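Local coordinates for protein aminotransferase (Streptomyces pactum, PDB 4ZM4) that belongs to the class-III aminotransferases, a family of pyridoxal-5'-phosphate enzymes, and binds pyridoxal-5'-phosphate, at residues Q407-Y412 with Q440-G445; R400-L405 with V411-N416. The protein carries 1 engineered substitution. One frame throughout, in Å; residues are numbered along the deposited sequence.

Contact 1 (Q407-Y412 with Q440-G445)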
ATOM      1  N   GLN B 407     -29.866   4.660   6.960  1.00 23.83           N
ATOM      2  CA  GLN B 407     -29.150   5.604   6.105  1.00 23.70           C
ATOM      3  C   GLN B 407     -30.044   6.759   5.707  1.00 26.21           C
ATOM      4  O   GLN B 407     -29.617   7.914   5.765  1.00 24.06           O
ATOM      5  CB  GLN B 407     -28.596   4.921   4.870  1.00 24.47           C
ATOM      6  CG  GLN B 407     -27.654   5.789   4.041  1.00 24.27           C
ATOM      7  CD  GLN B 407     -26.989   5.030   2.898  1.00 24.97           C
ATOM      8  OE1 GLN B 407     -26.377   3.968   3.104  1.00 26.85           O
ATOM      9  NE2 GLN B 407     -27.097   5.567   1.683  1.00 24.76           N
ATOM     10  N   LYS B 408     -31.293   6.457   5.343  1.00 28.33           N
ATOM     11  CA  LYS B 408     -32.280   7.487   5.082  1.00 31.83           C
ATOM     12  C   LYS B 408     -32.576   8.342   6.283  1.00 30.72           C
ATOM     13  O   LYS B 408     -32.831   9.538   6.128  1.00 33.44           O
ATOM     14  CB  LYS B 408     -33.599   6.894   4.609  1.00 37.54           C
ATOM     15  CG  LYS B 408     -33.544   6.346   3.215  1.00 41.24           C
ATOM     16  CD  LYS B 408     -34.832   5.606   2.954  1.00 47.92           C
ATOM     17  CE  LYS B 408     -34.993   5.285   1.485  1.00 54.58           C
ATOM     18  NZ  LYS B 408     -36.450   5.279   1.193  1.00 62.20           N
ATOM     19  N   GLU B 409     -32.596   7.749   7.476  1.00 28.73           N
ATOM     20  CA  GLU B 409     -32.748   8.533   8.705  1.00 26.08           C
ATOM     21  C   GLU B 409     -31.492   9.327   9.080  1.00 24.96           C
ATOM     22  O   GLU B 409     -31.495  10.043  10.067  1.00 25.56           O
ATOM     23  CB  GLU B 409     -33.152   7.627   9.874  1.00 27.92           C
ATOM     24  CG  GLU B 409     -34.494   6.927   9.715  1.00 27.67           C
ATOM     25  CD  GLU B 409     -35.671   7.887   9.596  1.00 27.49           C
ATOM     26  OE1 GLU B 409     -35.591   9.032  10.072  1.00 23.00           O
ATOM     27  OE2 GLU B 409     -36.721   7.460   9.074  1.00 30.00           O
ATOM     28  N   GLY B 410     -30.408   9.188   8.318  1.00 24.48           N
ATOM     29  CA  GLY B 410     -29.178   9.950   8.557  1.00 22.98           C
ATOM     30  C   GLY B 410     -28.148   9.273   9.427  1.00 23.27           C
ATOM     31  O   GLY B 410     -27.362   9.937  10.095  1.00 23.27           O
ATOM     32  N   VAL B 411     -28.136   7.940   9.423  1.00 24.46           N
ATOM     33  CA  VAL B 411     -27.128   7.150  10.152  1.00 23.48           C
ATOM     34  C   VAL B 411     -26.587   6.082   9.193  1.00 22.81           C
ATOM     35  O   VAL B 411     -27.359   5.280   8.672  1.00 21.87           O
ATOM     36  CB  VAL B 411     -27.738   6.490  11.400  1.00 23.55           C
ATOM     37  CG1 VAL B 411     -26.745   5.539  12.088  1.00 25.07           C
ATOM     38  CG2 VAL B 411     -28.212   7.554  12.379  1.00 22.98           C
ATOM     39  N   TYR B 412     -25.269   6.072   8.974  1.00 20.35           N
ATOM     40  CA  TYR B 412     -24.648   5.064   8.143  1.00 18.62           C
ATOM     41  C   TYR B 412     -23.886   4.036   8.962  1.00 19.49           C
ATOM     42  O   TYR B 412     -22.962   4.385   9.693  1.00 19.08           O
ATOM     43  CB  TYR B 412     -23.696   5.684   7.117  1.00 17.57           C
ATOM     44  CG  TYR B 412     -23.009   4.652   6.262  1.00 17.35           C
ATOM     45  CD1 TYR B 412     -23.677   4.021   5.236  1.00 17.24           C
ATOM     46  CD2 TYR B 412     -21.692   4.263   6.512  1.00 18.15           C
ATOM     47  CE1 TYR B 412     -23.073   3.043   4.452  1.00 16.62           C
ATOM     48  CE2 TYR B 412     -21.073   3.276   5.737  1.00 17.11           C
ATOM     49  CZ  TYR B 412     -21.773   2.675   4.707  1.00 17.24           C
ATOM     50  OH  TYR B 412     -21.169   1.715   3.924  1.00 16.52           O
ATOM     51  N   GLN B 440     -34.559   3.634  16.123  1.00 34.37           N
ATOM     52  CA  GLN B 440     -35.969   3.435  16.524  1.00 39.34           C
ATOM     53  C   GLN B 440     -36.909   3.628  15.306  1.00 40.41           C
ATOM     54  O   GLN B 440     -37.694   2.749  14.962  1.00 30.59           O
ATOM     55  CB  GLN B 440     -36.314   4.409  17.662  1.00 39.36           C
ATOM     56  CG  GLN B 440     -37.675   5.082  17.626  1.00 44.83           C
ATOM     57  CD  GLN B 440     -38.759   4.208  18.184  1.00 50.69           C
ATOM     58  OE1 GLN B 440     -38.533   3.470  19.138  1.00 59.23           O
ATOM     59  NE2 GLN B 440     -39.955   4.290  17.605  1.00 52.55           N
ATOM     60  N   ARG B 441     -36.769   4.770  14.639  1.00 40.26           N
ATOM     61  CA  ARG B 441     -37.578   5.079  13.466  1.00 41.68           C
ATOM     62  C   ARG B 441     -37.382   4.044  12.348  1.00 42.83           C
ATOM     63  O   ARG B 441     -38.348   3.610  11.726  1.00 45.22           O
ATOM     64  CB  ARG B 441     -37.277   6.507  12.977  1.00 42.35           C
ATOM     65  CG  ARG B 441     -38.317   7.532  13.429  1.00 42.55           C
ATOM     66  CD  ARG B 441     -37.782   8.909  13.807  1.00 40.42           C
ATOM     67  NE  ARG B 441     -36.599   9.292  13.043  1.00 38.65           N
ATOM     68  CZ  ARG B 441     -35.543   9.940  13.546  1.00 38.85           C
ATOM     69  NH1 ARG B 441     -35.499  10.302  14.829  1.00 39.08           N
ATOM     70  NH2 ARG B 441     -34.507  10.224  12.756  1.00 39.10           N
ATOM     71  N   SER B 442     -36.146   3.594  12.147  1.00 41.40           N
ATOM     72  CA  SER B 442     -35.858   2.615  11.112  1.00 38.31           C
ATOM     73  C   SER B 442     -36.466   1.246  11.435  1.00 36.07           C
ATOM     74  O   SER B 442     -36.933   0.538  10.536  1.00 35.75           O
ATOM     75  CB  SER B 442     -34.342   2.494  10.900  1.00 40.65           C
ATOM     76  OG  SER B 442     -33.776   3.775  10.659  1.00 40.37           O
ATOM     77  N   LEU B 443     -36.454   0.852  12.701  1.00 34.49           N
ATOM     78  CA  LEU B 443     -37.007  -0.460  13.069  1.00 36.48           C
ATOM     79  C   LEU B 443     -38.512  -0.477  12.859  1.00 39.63           C
ATOM     80  O   LEU B 443     -39.068  -1.485  12.465  1.00 41.53           O
ATOM     81  CB  LEU B 443     -36.664  -0.851  14.519  1.00 33.53           C
ATOM     82  CG  LEU B 443     -35.229  -1.243  14.838  1.00 31.19           C
ATOM     83  CD1 LEU B 443     -35.023  -1.270  16.344  1.00 30.44           C
ATOM     84  CD2 LEU B 443     -34.837  -2.578  14.216  1.00 30.98           C
ATOM     85  N   VAL B 444     -39.166   0.645  13.131  1.00 46.36           N
ATOM     86  CA  VAL B 444     -40.620   0.730  12.984  1.00 47.52           C
ATOM     87  C   VAL B 444     -41.008   0.541  11.509  1.00 47.09           C
ATOM     88  O   VAL B 444     -42.069  -0.019  11.219  1.00 52.01           O
ATOM     89  CB  VAL B 444     -41.185   2.031  13.620  1.00 49.16           C
ATOM     90  CG1 VAL B 444     -42.685   2.156  13.397  1.00 49.67           C
ATOM     91  CG2 VAL B 444     -40.897   2.064  15.120  1.00 48.71           C
ATOM     92  N   GLY B 445     -40.127   0.945  10.587  1.00 46.10           N
ATOM     93  CA  GLY B 445     -40.338   0.729   9.147  1.00 42.14           C
ATOM     94  C   GLY B 445     -39.986  -0.669   8.628  1.00 40.18           C
ATOM     95  O   GLY B 445     -40.130  -0.961   7.441  1.00 38.16           O
TER
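Glu409 and Arg441 form a side-on salt bridge in which two nitrogens converge on a single carboxylate oxygen. Arg441 NE lies 3.1 Å from Glu409 OE1, and Arg441 NH2 makes an equally long bond to the same oxygen. The acceptor sits in the guanidinium plane, so both N-H groups share it from one edge. On the glutamate side, the geometry is less regular: the carboxylate is turned 69° from the guanidinium, and both donors reach OE1 from the same face of its plane, NE from well above it and NH2 on the anti side, tilted out of that plane. The pair thus illustrates a side-on grip in which both nitrogens use one oxygen, rather than one each, and the planes are not coplanar. Bends at chi2 in Glu409 (-61°) and at chi2 and chi3 in Arg441 let the two side chains meet.

Closer to the backbone, Ser442 OG packs 3.4 Å from Glu409 CG. The hydroxyl is set beside its own backbone N (chi1 -53°) and is hydrogen-bonded to Ala438 O one turn earlier in its helix.

The turn carrying Glu409 closes helix 396-408 with a Schellman motif at Gly410, whose positive phi redirects the chain into strand 411-412. That strand pairs with strand 59-62, while helix 429-444 runs past the turn, its Ala438 also touching Glu409 and Val411.

Contact 2 (R400-L405 with V411-N416); sequences RRLQTL and VYFHPN
Water 1 is held by three backbone groups from Gln403, Val411 and Phe413. It donates to Gln403 O at 2.9 Å and to Val411 O at 2.7 Å, and accepts from Phe413 N, tying a carbonyl of the helix to two peptide groups where strand 411-412 gives way to loop. The same water oxygen lies over one face of the Phe413 ring, toward its rim.

A direct bond runs alongside. Gln403 NE2 donates to Phe413 O over 2.8 Å, almost in line with the carbonyl (C=O...N angle 171°), although the oxygen is tilted out of the amide plane; a weak bond to Gln407 OE1 gives NE2 a second partner. The chain leaves helix 396-408, turns, and runs back along it as strand 411-412 and the following loop, within the class-III aminotransferase fold, one of the fold-type I pyridoxal-5'-phosphate enzymes.

Packing fills in around the amide. Gln403 CG lies 3.4 Å from Pro415 CB, the two side chains side by side and pointing the same way. Gln403 CB also meets the Phe413 ring, though the modelled approach is too short to be relied on. A chi1 of 53° sets that ring between the backbone N and carbonyl carbon, bringing Phe413 CZ to 4.4 Å from Leu402 CG. At the outer end, Arg400 lays one guanidinium face over Pro415 CB, which is 3.7 Å from Arg400 NH1. Beyond the proline, Asn416 N donates to His414 ND1 at 3.1 Å, in the plane of the imidazole; the side chain of His414 lies about 5 Å from the bound P3B.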
ATOM      1  N   ARG B 400     -29.721  -5.844   6.182  1.00 26.34           N
ATOM      2  CA  ARG B 400     -29.548  -5.017   4.985  1.00 24.73           C
ATOM      3  C   ARG B 400     -30.667  -4.015   4.867  1.00 24.51           C
ATOM      4  O   ARG B 400     -30.455  -2.849   4.504  1.00 27.44           O
ATOM      5  CB  ARG B 400     -29.482  -5.860   3.698  1.00 26.53           C
ATOM      6  CG  ARG B 400     -28.193  -6.644   3.501  1.00 28.72           C
ATOM      7  CD  ARG B 400     -27.982  -7.184   2.087  1.00 31.25           C
ATOM      8  NE  ARG B 400     -27.236  -6.213   1.273  1.00 39.34           N
ATOM      9  CZ  ARG B 400     -25.924  -5.957   1.375  1.00 46.22           C
ATOM     10  NH1 ARG B 400     -25.151  -6.600   2.259  1.00 47.21           N
ATOM     11  NH2 ARG B 400     -25.369  -5.047   0.584  1.00 51.88           N
ATOM     12  N   ARG B 401     -31.874  -4.471   5.143  1.00 25.49           N
ATOM     13  CA  ARG B 401     -33.057  -3.630   4.976  1.00 26.83           C
ATOM     14  C   ARG B 401     -33.032  -2.552   6.031  1.00 27.00           C
ATOM     15  O   ARG B 401     -33.195  -1.364   5.724  1.00 30.98           O
ATOM     16  CB  ARG B 401     -34.315  -4.492   5.068  1.00 27.97           C
ATOM     17  CG  ARG B 401     -35.592  -3.871   4.530  1.00 28.76           C
ATOM     18  CD  ARG B 401     -36.455  -4.899   3.831  1.00 27.82           C
ATOM     19  NE  ARG B 401     -36.815  -6.100   4.548  1.00 28.07           N
ATOM     20  CZ  ARG B 401     -37.702  -6.190   5.523  1.00 28.00           C
ATOM     21  NH1 ARG B 401     -38.272  -5.099   6.039  1.00 30.87           N
ATOM     22  NH2 ARG B 401     -37.982  -7.372   6.019  1.00 25.71           N
ATOM     23  N   LEU B 402     -32.683  -2.938   7.257  1.00 26.38           N
ATOM     24  CA  LEU B 402     -32.470  -1.967   8.348  1.00 24.60           C
ATOM     25  C   LEU B 402     -31.440  -0.883   8.025  1.00 23.67           C
ATOM     26  O   LEU B 402     -31.644   0.279   8.382  1.00 24.17           O
ATOM     27  CB  LEU B 402     -32.060  -2.679   9.635  1.00 24.42           C
ATOM     28  CG  LEU B 402     -31.967  -1.818  10.885  1.00 25.44           C
ATOM     29  CD1 LEU B 402     -33.356  -1.340  11.292  1.00 27.68           C
ATOM     30  CD2 LEU B 402     -31.304  -2.583  12.022  1.00 25.92           C
ATOM     31  N   GLN B 403     -30.344  -1.220   7.358  1.00 23.42           N
ATOM     32  CA  GLN B 403     -29.332  -0.188   7.131  1.00 24.41           C
ATOM     33  C   GLN B 403     -29.725   0.814   6.039  1.00 24.84           C
ATOM     34  O   GLN B 403     -29.383   1.982   6.159  1.00 24.03           O
ATOM     35  CB  GLN B 403     -27.885  -0.749   6.949  1.00 24.11           C
ATOM     36  CG  GLN B 403     -27.330  -0.886   5.549  1.00 24.12           C
ATOM     37  CD  GLN B 403     -27.080   0.390   4.769  1.00 20.67           C
ATOM     38  OE1 GLN B 403     -27.548   0.493   3.663  1.00 23.15           O
ATOM     39  NE2 GLN B 403     -26.284   1.290   5.281  1.00 20.38           N
ATOM     40  N   THR B 404     -30.445   0.381   4.999  1.00 25.09           N
ATOM     41  CA  THR B 404     -31.066   1.339   4.029  1.00 23.25           C
ATOM     42  C   THR B 404     -31.956   2.330   4.765  1.00 22.63           C
ATOM     43  O   THR B 404     -31.920   3.533   4.496  1.00 23.00           O
ATOM     44  CB  THR B 404     -31.899   0.604   2.950  1.00 23.22           C
ATOM     45  OG1 THR B 404     -31.040  -0.180   2.119  1.00 22.08           O
ATOM     46  CG2 THR B 404     -32.676   1.563   2.076  1.00 23.61           C
ATOM     47  N   LEU B 405     -32.758   1.824   5.706  1.00 23.90           N
ATOM     48  CA  LEU B 405     -33.706   2.667   6.432  1.00 24.71           C
ATOM     49  C   LEU B 405     -32.968   3.634   7.330  1.00 25.03           C
ATOM     50  O   LEU B 405     -33.317   4.815   7.405  1.00 25.69           O
ATOM     51  CB  LEU B 405     -34.689   1.804   7.235  1.00 26.34           C
ATOM     52  CG  LEU B 405     -35.763   1.076   6.394  1.00 27.41           C
ATOM     53  CD1 LEU B 405     -36.367  -0.102   7.149  1.00 26.86           C
ATOM     54  CD2 LEU B 405     -36.840   2.058   5.941  1.00 26.86           C
ATOM     55  N   VAL B 411     -28.136   7.940   9.423  1.00 24.46           N
ATOM     56  CA  VAL B 411     -27.128   7.150  10.152  1.00 23.48           C
ATOM     57  C   VAL B 411     -26.587   6.082   9.193  1.00 22.81           C
ATOM     58  O   VAL B 411     -27.359   5.280   8.672  1.00 21.87           O
ATOM     59  CB  VAL B 411     -27.738   6.490  11.400  1.00 23.55           C
ATOM     60  CG1 VAL B 411     -26.745   5.539  12.088  1.00 25.07           C
ATOM     61  CG2 VAL B 411     -28.212   7.554  12.379  1.00 22.98           C
ATOM     62  N   TYR B 412     -25.269   6.072   8.974  1.00 20.35           N
ATOM     63  CA  TYR B 412     -24.648   5.064   8.143  1.00 18.62           C
ATOM     64  C   TYR B 412     -23.886   4.036   8.962  1.00 19.49           C
ATOM     65  O   TYR B 412     -22.962   4.385   9.693  1.00 19.08           O
ATOM     66  CB  TYR B 412     -23.696   5.684   7.117  1.00 17.57           C
ATOM     67  CG  TYR B 412     -23.009   4.652   6.262  1.00 17.35           C
ATOM     68  CD1 TYR B 412     -23.677   4.021   5.236  1.00 17.24           C
ATOM     69  CD2 TYR B 412     -21.692   4.263   6.512  1.00 18.15           C
ATOM     70  CE1 TYR B 412     -23.073   3.043   4.452  1.00 16.62           C
ATOM     71  CE2 TYR B 412     -21.073   3.276   5.737  1.00 17.11           C
ATOM     72  CZ  TYR B 412     -21.773   2.675   4.707  1.00 17.24           C
ATOM     73  OH  TYR B 412     -21.169   1.715   3.924  1.00 16.52           O
ATOM     74  N   PHE B 413     -24.234   2.760   8.762  1.00 19.20           N
ATOM     75  CA  PHE B 413     -23.362   1.653   9.087  1.00 19.40           C
ATOM     76  C   PHE B 413     -23.311   0.690   7.880  1.00 18.98           C
ATOM     77  O   PHE B 413     -24.141   0.795   7.011  1.00 17.93           O
ATOM     78  CB  PHE B 413     -23.801   0.957  10.386  1.00 19.93           C
ATOM     79  CG  PHE B 413     -25.235   0.540  10.411  1.00 20.89           C
ATOM     80  CD1 PHE B 413     -25.605  -0.686   9.913  1.00 21.52           C
ATOM     81  CD2 PHE B 413     -26.207   1.364  10.917  1.00 21.43           C
ATOM     82  CE1 PHE B 413     -26.925  -1.077   9.916  1.00 22.47           C
ATOM     83  CE2 PHE B 413     -27.530   0.972  10.940  1.00 22.08           C
ATOM     84  CZ  PHE B 413     -27.895  -0.255  10.442  1.00 21.76           C
ATOM     85  N   HIS B 414     -22.348  -0.241   7.854  1.00 19.47           N
ATOM     86  CA  HIS B 414     -22.206  -1.204   6.749  1.00 19.98           C
ATOM     87  C   HIS B 414     -23.410  -2.181   6.743  1.00 19.51           C
ATOM     88  O   HIS B 414     -23.823  -2.646   7.794  1.00 18.46           O
ATOM     89  CB  HIS B 414     -20.906  -1.986   6.884  1.00 21.10           C
ATOM     90  CG  HIS B 414     -20.501  -2.727   5.648  1.00 23.96           C
ATOM     91  ND1 HIS B 414     -21.159  -3.847   5.189  1.00 23.61           N
ATOM     92  CD2 HIS B 414     -19.463  -2.534   4.803  1.00 26.37           C
ATOM     93  CE1 HIS B 414     -20.581  -4.287   4.094  1.00 23.40           C
ATOM     94  NE2 HIS B 414     -19.530  -3.526   3.852  1.00 25.51           N
ATOM     95  N   PRO B 415     -23.958  -2.488   5.560  1.00 19.42           N
ATOM     96  CA  PRO B 415     -25.144  -3.346   5.470  1.00 20.15           C
ATOM     97  C   PRO B 415     -24.981  -4.790   5.911  1.00 20.19           C
ATOM     98  O   PRO B 415     -25.995  -5.433   6.211  1.00 21.31           O
ATOM     99  CB  PRO B 415     -25.513  -3.332   3.983  1.00 20.08           C
ATOM    100  CG  PRO B 415     -24.444  -2.577   3.287  1.00 20.28           C
ATOM    101  CD  PRO B 415     -23.675  -1.793   4.294  1.00 19.66           C
ATOM    102  N   ASN B 416     -23.756  -5.297   5.908  1.00 17.97           N
ATOM    103  CA  ASN B 416     -23.475  -6.626   6.363  1.00 18.41           C
ATOM    104  C   ASN B 416     -23.396  -6.598   7.888  1.00 19.54           C
ATOM    105  O   ASN B 416     -22.604  -5.872   8.475  1.00 22.10           O
ATOM    106  CB  ASN B 416     -22.169  -7.131   5.753  1.00 18.83           C
ATOM    107  CG  ASN B 416     -21.883  -8.578   6.087  1.00 20.31           C
ATOM    108  OD1 ASN B 416     -22.395  -9.134   7.066  1.00 19.77           O
ATOM    109  ND2 ASN B 416     -21.079  -9.202   5.274  1.00 22.25           N
TER
HETATM  110  O   HOH W   1     -27.092   2.778   7.682  1.00 22.28           O

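The two contacts have centres about 8 Å apart and share helix 396-408, strand 411-412 and the residues Val411 and Tyr412. Along the chain, 400-405 comes first, then 407-412 and 411-416, which overlap, and 440-445 near the C-terminus. Contact 2 folds the strand and following loop back on the helix that precedes them, the two segments being six residues apart at their nearest ends, whereas contact 1 brings in helix 429-444 from farther along. They also touch directly: Leu443 CD2 of contact 1 lies 3.5 Å from Leu402 CD1 of contact 2. One helix is therefore covered by the loop that leads toward the bound P3B and by the C-terminal helix, joining pocket-side and peripheral parts of the fold.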